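Local structure of ubiquitin (Sulfolobus solfataricus, 4WWM) at residues L27-K32 and D72-I77. The protein is a ubiquitin-related modifier of the Urm1 family, probably conjugated to other proteins and, as in a related Sulfolobus, probably linked to the proteasome pathway and perhaps to tRNA processing. Numbering follows the deposited sequence.
Sequences LRVLVK and DIIEII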
# COMPACT_ATOMS: atom_id res chain seq x y z
N LEU A 27 -3.09 7.03 -2.26
CA LEU A 27 -4.43 6.47 -2.33
C LEU A 27 -4.63 5.72 -3.65
O LEU A 27 -5.19 4.63 -3.67
CB LEU A 27 -5.49 7.55 -2.17
CG LEU A 27 -6.93 7.07 -2.33
CD1 LEU A 27 -7.27 6.02 -1.27
CD2 LEU A 27 -7.91 8.23 -2.26
N ARG A 28 -4.16 6.32 -4.74
CA ARG A 28 -4.32 5.73 -6.06
C ARG A 28 -3.47 4.47 -6.19
O ARG A 28 -3.88 3.52 -6.86
CB ARG A 28 -3.95 6.74 -7.15
CG ARG A 28 -4.85 7.96 -7.17
CD ARG A 28 -5.51 8.15 -8.53
NE ARG A 28 -4.53 8.30 -9.60
CZ ARG A 28 -4.80 8.18 -10.89
NH1 ARG A 28 -6.03 7.88 -11.30
NH2 ARG A 28 -3.83 8.33 -11.79
N VAL A 29 -2.30 4.46 -5.56
CA VAL A 29 -1.48 3.26 -5.50
C VAL A 29 -2.30 2.14 -4.87
O VAL A 29 -2.42 1.05 -5.44
CB VAL A 29 -0.18 3.48 -4.69
CG1 VAL A 29 0.57 2.17 -4.45
CG2 VAL A 29 0.73 4.47 -5.40
N LEU A 30 -2.89 2.43 -3.72
CA LEU A 30 -3.63 1.41 -2.97
C LEU A 30 -4.87 0.95 -3.73
O LEU A 30 -5.20 -0.23 -3.71
CB LEU A 30 -4.03 1.95 -1.60
CG LEU A 30 -2.87 2.41 -0.71
CD1 LEU A 30 -3.39 3.00 0.60
CD2 LEU A 30 -1.90 1.27 -0.44
N VAL A 31 -5.54 1.87 -4.42
CA VAL A 31 -6.73 1.52 -5.19
C VAL A 31 -6.36 0.61 -6.36
O VAL A 31 -7.10 -0.31 -6.69
CB VAL A 31 -7.47 2.78 -5.70
CG1 VAL A 31 -8.51 2.41 -6.76
CG2 VAL A 31 -8.14 3.51 -4.55
N LYS A 32 -5.22 0.88 -6.99
CA LYS A 32 -4.77 0.05 -8.11
C LYS A 32 -4.41 -1.35 -7.64
O LYS A 32 -4.69 -2.33 -8.33
CB LYS A 32 -3.57 0.69 -8.82
CG LYS A 32 -3.01 -0.17 -9.95
CD LYS A 32 -1.98 0.58 -10.79
CE LYS A 32 -2.62 1.66 -11.65
NZ LYS A 32 -1.61 2.41 -12.45
N ASP A 72 10.35 5.45 -4.76
CA ASP A 72 9.88 5.20 -3.40
C ASP A 72 9.50 3.73 -3.21
O ASP A 72 8.99 3.09 -4.13
CB ASP A 72 8.69 6.09 -3.05
CG ASP A 72 9.08 7.52 -2.76
OD1 ASP A 72 10.27 7.78 -2.46
OD2 ASP A 72 8.19 8.40 -2.82
N ILE A 73 9.74 3.22 -2.01
CA ILE A 73 9.38 1.86 -1.66
C ILE A 73 8.24 1.88 -0.65
O ILE A 73 8.39 2.40 0.46
CB ILE A 73 10.57 1.09 -1.08
CG1 ILE A 73 11.72 1.05 -2.10
CG2 ILE A 73 10.15 -0.33 -0.69
CD1 ILE A 73 13.00 0.45 -1.57
N ILE A 74 7.11 1.31 -1.05
CA ILE A 74 5.91 1.27 -0.21
C ILE A 74 5.70 -0.14 0.34
O ILE A 74 5.45 -1.07 -0.41
CB ILE A 74 4.66 1.69 -1.01
CG1 ILE A 74 4.85 3.10 -1.57
CG2 ILE A 74 3.42 1.63 -0.12
CD1 ILE A 74 3.80 3.51 -2.58
N GLU A 75 5.80 -0.29 1.66
CA GLU A 75 5.59 -1.58 2.30
C GLU A 75 4.22 -1.62 2.95
O GLU A 75 3.89 -0.74 3.75
CB GLU A 75 6.67 -1.87 3.34
CG GLU A 75 8.07 -1.96 2.79
CD GLU A 75 9.10 -2.17 3.88
OE1 GLU A 75 8.99 -3.16 4.63
OE2 GLU A 75 10.03 -1.33 3.99
N ILE A 76 3.42 -2.62 2.60
CA ILE A 76 2.10 -2.80 3.21
C ILE A 76 2.18 -3.99 4.16
O ILE A 76 2.41 -5.12 3.75
CB ILE A 76 1.01 -3.01 2.15
CG1 ILE A 76 1.08 -1.89 1.10
CG2 ILE A 76 -0.37 -3.03 2.81
CD1 ILE A 76 0.13 -2.07 -0.06
N ILE A 77 1.99 -3.70 5.45
CA ILE A 77 2.26 -4.65 6.52
C ILE A 77 1.03 -4.90 7.38
O ILE A 77 0.50 -3.97 7.99
CB ILE A 77 3.40 -4.15 7.43
CG1 ILE A 77 4.64 -3.80 6.60
CG2 ILE A 77 3.73 -5.19 8.49
CD1 ILE A 77 5.73 -3.10 7.37
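I74 and V29 meet methyl to methyl: the CD1 end of the isoleucine on strand 73-78 and CG1 of the valine on helix 26-33 reach toward each other, tip to tip, and stop 4.0 Å apart. Both CA-CB bonds already aim at the opposite segment, and the torsions extend that reach. In I74 the CG1 branch is anti to the carbonyl carbon (chi1 -58°) and chi2 is extended at 169°, which carries CD1 off the strand toward the helix. A second pair lies beside the first. L30 does not start out facing the strand, but with its CG also anti to the carbonyl carbon (chi1 -58°) the CD2 branch runs on toward it and settles 3.9 Å from CD1 of I76; here the two side chains slant across one another instead of meeting end to end. Consecutive residues on the helix thus engage alternate residues on the strand, I74 and I76, whose side chains project from the same face of the sheet, while I73, E75 and I77 turn to the other.

No hydrogen bond joins the segments, and only 130 Å² is buried between them, both sides summed. The CA atoms of V29 and I74 remain 9.3 Å apart, a gap bridged by branched aliphatic side chains alone. All four residues are buried, and residues of the neighbouring strands add to the packing: V4 lies against both V29 and I76, and I53 against both L30 and I74, while L68 from a loop also touches V29. Strand 73-78 runs parallel to 3-6 and antiparallel to 51-55, occupying the middle of the mixed sheet. A helix laid over this central strand, with aliphatic residues filling the interface, forms part of the hydrophobic core between helix and sheet in the beta-grasp fold shared by ubiquitin, Urm1 and MoaD-like proteins.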